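Local coordinates for protein glucosidase (Croceicoccus marinus, PDB 5Z3K) that probably hydrolyses O-glycosyl bonds as a GH39-family beta-glucosidase whose catalytic domain is a TIM barrel with a beta-sheet domain beside it, at residues A[29-34]-A[95-100]; A[40-45]-A[319-324]. All blocks are in the same frame, centred on the assembly; numbering follows the deposited sequence.

Interactions 1 and 2 show how one loop can be held from two sides. The chain from strand 25-27 to helix 43-48, the first beta-alpha connection of the barrel, supplies both 29-34 and 40-45. The former meets helix 89-100, the latter the connection after the eighth strand. Their centres lie about 13 Å apart, and the two contacts touch directly: Pro30 O and Ile42 N are 2.8 Å apart, a probable hydrogen bond, while Leu43 CD1 packs 3.8 Å from Gln97 O. In TIM-barrel hydrolases the active site lies at the C-terminal ends of the strands, so the loop 29-34, which leaves the first strand there, probably lies near that end.

Interaction 1 (A[29-34]-A[95-100]); sequences IPAPAP and VGQTRS
Gln97 lays a face of its side-chain amide against the methyl group of Ala31, with OE1 and NE2 of the glutamine each 3.5 Å from Ala31 CB. The contact ties the loop after the first strand of the TIM barrel to the helix between its second and third strands. Gln97 reaches across because CG stands anti to the carbonyl carbon (chi1 -71°) and the chain runs extended from there. At its end NE2 donates to Pro32 O over 3.1 Å, a moderately bent bond (142° at the hydrogen) whose acceptor lies almost in the amide plane. The other end of the amide meets only carbon in the loop: Pro30 CG approaches OE1 of Gln97 at 3.5 Å, closer to the amide plane than the alanine methyl does, and this oxygen is buried without a polar partner. With a leucine here, Pro32 O would probably lose its donor from the helix, and the proline-rich loop one of its ties. Trp94, one turn earlier, adds a second tie by bonding through NE1 to Ala31 O. Three residues further on, Ser100 OG donates to Gln97 O at 2.8 Å.

Interaction 2 (A[40-45]-A[319-324]); sequences PDILDV and GIFEDD
The Phe321 ring has Ile42 over one face and Val45 at its edge. Ile42 CD1 sits above the ring centre, 3.8 Å from the centroid and 12° off the normal, a well-centred CH-pi contact. On the same face Ile42 CG2 reaches the rim, 4.0 Å from Phe321 CE2, so both branches of the isoleucine rest on the aromatic surface. Val45 comes in near the ring plane, its CG1 3.6 Å from Phe321 CZ. Thus two residues three positions apart grip the ring from directions that differ by roughly a right angle, while Thr331 of helix 329-341 also touches it.

The torsions explain the fit. In Ile42, CG1 lies between the backbone N and the carbonyl carbon (chi1 60°), and an extended second torsion carries CD1 out over the ring. Val45 has CG1 anti to its N, which turns that methyl toward CZ.

The backbone turns into a helix here. Ile42, at the N-cap position of helix 43-48, receives Val45 N on its O at 2.9 Å but has no side-chain acceptor; just before it Asp41 OD1 accepts from Leu43 N at 3.2 Å, an Asx turn leading into the helix. At the start of 40-45, Pro40 CB lies 3.9 Å from Asp324 O, a looser contact at the exposed margin, where the Asp324 carboxylate turns to Ser326.

Backbone bonds from Ile320 to Arg303 and from Phe321 to Asp305 tether 319-324 to residues just past the last barrel strand. An apolar clasp between the first and eighth beta-alpha connections, which become neighbours as the eight-stranded sheet closes, fits the architecture of a TIM barrel.

Interaction 1 (A[29-34]-A[95-100])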
loop_
_atom_site.group_PDB
_atom_site.type_symbol
_atom_site.label_atom_id
_atom_site.label_comp_id
_atom_site.label_asym_id
_atom_site.label_seq_id
_atom_site.Cartn_x
_atom_site.Cartn_y
_atom_site.Cartn_z
ATOM N N ILE A 29 11.653 -4.134 2.159
ATOM C CA ILE A 29 12.487 -4.881 3.092
ATOM C C ILE A 29 12.793 -3.965 4.276
ATOM O O ILE A 29 13.523 -2.974 4.117
ATOM C CB ILE A 29 13.775 -5.377 2.416
ATOM C CG1 ILE A 29 13.432 -6.353 1.275
ATOM C CG2 ILE A 29 14.703 -6.011 3.447
ATOM C CD1 ILE A 29 14.604 -6.667 0.321
ATOM N N PRO A 30 12.268 -4.244 5.477
ATOM C CA PRO A 30 12.412 -3.294 6.586
ATOM C C PRO A 30 13.705 -3.407 7.379
ATOM O O PRO A 30 14.002 -2.485 8.153
ATOM C CB PRO A 30 11.206 -3.627 7.480
ATOM C CG PRO A 30 10.944 -5.072 7.237
ATOM C CD PRO A 30 11.277 -5.304 5.773
ATOM N N ALA A 31 14.473 -4.477 7.204
ATOM C CA ALA A 31 15.625 -4.762 8.054
ATOM C C ALA A 31 16.356 -5.973 7.481
ATOM O O ALA A 31 15.770 -6.739 6.705
ATOM C CB ALA A 31 15.193 -5.036 9.504
ATOM N N PRO A 32 17.638 -6.146 7.826
ATOM C CA PRO A 32 18.402 -7.291 7.308
ATOM C C PRO A 32 17.790 -8.637 7.671
ATOM O O PRO A 32 17.090 -8.785 8.673
ATOM C CB PRO A 32 19.775 -7.129 7.977
ATOM C CG PRO A 32 19.877 -5.704 8.297
ATOM C CD PRO A 32 18.497 -5.186 8.534
ATOM N N ALA A 33 18.092 -9.626 6.843
ATOM C CA ALA A 33 17.805 -11.031 7.079
ATOM C C ALA A 33 18.971 -11.824 6.510
ATOM O O ALA A 33 19.733 -11.301 5.689
ATOM C CB ALA A 33 16.490 -11.465 6.414
ATOM N N PRO A 34 19.144 -13.076 6.925
ATOM C CA PRO A 34 20.264 -13.872 6.392
ATOM C C PRO A 34 20.255 -13.911 4.868
ATOM O O PRO A 34 19.228 -14.186 4.235
ATOM C CB PRO A 34 20.033 -15.259 6.999
ATOM C CG PRO A 34 19.275 -14.995 8.249
ATOM C CD PRO A 34 18.391 -13.808 7.958
ATOM N N VAL A 95 9.018 -12.279 8.234
ATOM C CA VAL A 95 7.693 -12.519 8.805
ATOM C C VAL A 95 7.693 -12.179 10.288
ATOM O O VAL A 95 6.780 -11.517 10.797
ATOM C CB VAL A 95 7.263 -13.975 8.550
ATOM C CG1 VAL A 95 6.096 -14.385 9.450
ATOM C CG2 VAL A 95 6.902 -14.163 7.074
ATOM N N GLY A 96 8.728 -12.617 11.006
ATOM C CA GLY A 96 8.806 -12.294 12.418
ATOM C C GLY A 96 8.929 -10.803 12.666
ATOM O O GLY A 96 8.311 -10.268 13.590
ATOM N N GLN A 97 9.705 -10.106 11.831
ATOM C CA GLN A 97 9.807 -8.654 11.968
ATOM C C GLN A 97 8.452 -8.000 11.777
ATOM O O GLN A 97 8.060 -7.114 12.549
ATOM C CB GLN A 97 10.796 -8.082 10.950
ATOM C CG GLN A 97 12.261 -8.415 11.235
ATOM C CD GLN A 97 13.164 -8.087 10.062
ATOM O OE1 GLN A 97 12.717 -7.528 9.053
ATOM N NE2 GLN A 97 14.448 -8.440 10.181
ATOM N N THR A 98 7.720 -8.433 10.755
ATOM C CA THR A 98 6.436 -7.817 10.453
ATOM C C THR A 98 5.442 -8.070 11.574
ATOM O O THR A 98 4.717 -7.154 11.989
ATOM C CB THR A 98 5.910 -8.345 9.116
ATOM O OG1 THR A 98 6.866 -8.074 8.078
ATOM C CG2 THR A 98 4.582 -7.683 8.773
ATOM N N ARG A 99 5.402 -9.300 12.092
ATOM C CA ARG A 99 4.468 -9.591 13.174
ATOM C C ARG A 99 4.841 -8.849 14.457
ATOM O O ARG A 99 3.952 -8.515 15.249
ATOM C CB ARG A 99 4.387 -11.102 13.427
ATOM C CG ARG A 99 3.886 -11.935 12.232
ATOM C CD ARG A 99 2.430 -11.590 11.836
ATOM N NE ARG A 99 1.486 -11.951 12.891
ATOM C CZ ARG A 99 0.294 -11.385 13.058
ATOM N NH1 ARG A 99 -0.105 -10.408 12.254
ATOM N NH2 ARG A 99 -0.499 -11.785 14.042
ATOM N N SER A 100 6.133 -8.565 14.674
ATOM C CA SER A 100 6.546 -7.911 15.907
ATOM C C SER A 100 6.061 -6.467 16.000
ATOM O O SER A 100 5.997 -5.925 17.105
ATOM C CB SER A 100 8.071 -7.969 16.049
ATOM O OG SER A 100 8.689 -6.978 15.252
#

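Interaction 2 (A[40-45]-A[319-324])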
loop_
_atom_site.group_PDB
_atom_site.type_symbol
_atom_site.label_atom_id
_atom_site.label_comp_id
_atom_site.label_asym_id
_atom_site.label_seq_id
_atom_site.Cartn_x
_atom_site.Cartn_y
_atom_site.Cartn_z
ATOM N N PRO A 40 19.556 -1.147 5.468
ATOM C CA PRO A 40 19.417 -0.541 6.792
ATOM C C PRO A 40 18.258 -1.147 7.567
ATOM O O PRO A 40 17.301 -1.687 7.005
ATOM C CB PRO A 40 19.156 0.938 6.477
ATOM C CG PRO A 40 18.535 0.936 5.154
ATOM C CD PRO A 40 19.178 -0.216 4.385
ATOM N N ASP A 41 18.340 -1.032 8.890
ATOM C CA ASP A 41 17.239 -1.445 9.763
ATOM C C ASP A 41 16.317 -0.247 9.980
ATOM O O ASP A 41 16.624 0.646 10.774
ATOM C CB ASP A 41 17.781 -1.985 11.083
ATOM C CG ASP A 41 16.705 -2.664 11.935
ATOM O OD1 ASP A 41 15.506 -2.343 11.785
ATOM O OD2 ASP A 41 17.063 -3.525 12.770
ATOM N N ILE A 42 15.173 -0.235 9.291
ATOM C CA ILE A 42 14.181 0.827 9.423
ATOM C C ILE A 42 12.863 0.297 9.992
ATOM O O ILE A 42 11.827 0.941 9.859
ATOM C CB ILE A 42 13.944 1.540 8.076
ATOM C CG1 ILE A 42 13.445 0.517 7.049
ATOM C CG2 ILE A 42 15.242 2.269 7.633
ATOM C CD1 ILE A 42 13.236 1.027 5.636
ATOM N N LEU A 43 12.888 -0.888 10.609
ATOM C CA LEU A 43 11.660 -1.483 11.137
ATOM C C LEU A 43 10.973 -0.568 12.147
ATOM O O LEU A 43 9.734 -0.519 12.216
ATOM C CB LEU A 43 11.980 -2.836 11.778
ATOM C CG LEU A 43 10.801 -3.622 12.334
ATOM C CD1 LEU A 43 9.828 -3.997 11.198
ATOM C CD2 LEU A 43 11.291 -4.882 13.087
ATOM N N ASP A 44 11.753 0.161 12.954
ATOM C CA ASP A 44 11.139 1.066 13.921
ATOM C C ASP A 44 10.345 2.170 13.238
ATOM O O ASP A 44 9.388 2.681 13.824
ATOM C CB ASP A 44 12.196 1.685 14.837
ATOM C CG ASP A 44 11.582 2.453 15.989
ATOM O OD1 ASP A 44 10.941 1.821 16.857
ATOM O OD2 ASP A 44 11.734 3.691 16.021
ATOM N N VAL A 45 10.738 2.571 12.019
ATOM C CA VAL A 45 9.959 3.573 11.289
ATOM C C VAL A 45 8.619 2.985 10.861
ATOM O O VAL A 45 7.582 3.657 10.927
ATOM C CB VAL A 45 10.746 4.122 10.076
ATOM C CG1 VAL A 45 9.945 5.224 9.347
ATOM C CG2 VAL A 45 12.111 4.663 10.496
ATOM N N GLY A 319 11.485 3.725 -3.826
ATOM C CA GLY A 319 11.856 3.580 -2.424
ATOM C C GLY A 319 11.955 4.950 -1.769
ATOM O O GLY A 319 12.755 5.794 -2.209
ATOM N N ILE A 320 11.148 5.198 -0.731
ATOM C CA ILE A 320 11.039 6.562 -0.220
ATOM C C ILE A 320 12.157 6.939 0.744
ATOM O O ILE A 320 12.374 8.132 0.980
ATOM C CB ILE A 320 9.678 6.829 0.455
ATOM C CG1 ILE A 320 9.426 5.857 1.620
ATOM C CG2 ILE A 320 8.565 6.772 -0.587
ATOM C CD1 ILE A 320 8.175 6.205 2.440
ATOM N N PHE A 321 12.884 5.972 1.299
ATOM C CA PHE A 321 14.002 6.303 2.171
ATOM C C PHE A 321 15.242 6.646 1.351
ATOM O O PHE A 321 15.391 6.227 0.204
ATOM C CB PHE A 321 14.336 5.134 3.102
ATOM C CG PHE A 321 13.297 4.883 4.157
ATOM C CD1 PHE A 321 12.113 4.223 3.841
ATOM C CD2 PHE A 321 13.518 5.274 5.468
ATOM C CE1 PHE A 321 11.152 4.002 4.819
ATOM C CE2 PHE A 321 12.563 5.052 6.451
ATOM C CZ PHE A 321 11.381 4.417 6.128
ATOM N N GLU A 322 16.157 7.400 1.964
ATOM C CA GLU A 322 17.444 7.615 1.316
ATOM C C GLU A 322 18.208 6.298 1.224
ATOM O O GLU A 322 17.947 5.355 1.971
ATOM C CB GLU A 322 18.278 8.640 2.091
ATOM C CG GLU A 322 17.604 9.997 2.231
ATOM C CD GLU A 322 17.436 10.697 0.903
ATOM O OE1 GLU A 322 18.384 10.705 0.093
ATOM O OE2 GLU A 322 16.356 11.258 0.667
ATOM N N ASP A 323 19.192 6.264 0.313
ATOM C CA ASP A 323 20.006 5.060 0.118
ATOM C C ASP A 323 20.534 4.490 1.434
ATOM O O ASP A 323 20.645 3.265 1.590
ATOM C CB ASP A 323 21.168 5.366 -0.833
ATOM C CG ASP A 323 20.711 5.618 -2.264
ATOM O OD1 ASP A 323 19.494 5.543 -2.546
ATOM O OD2 ASP A 323 21.578 5.897 -3.123
ATOM N N ASP A 324 20.881 5.350 2.393
ATOM C CA ASP A 324 21.486 4.887 3.638
ATOM C C ASP A 324 20.465 4.649 4.743
ATOM O O ASP A 324 20.850 4.379 5.885
ATOM C CB ASP A 324 22.571 5.869 4.106
ATOM C CG ASP A 324 22.021 7.224 4.549
ATOM O OD1 ASP A 324 20.811 7.507 4.388
ATOM O OD2 ASP A 324 22.833 8.016 5.075
#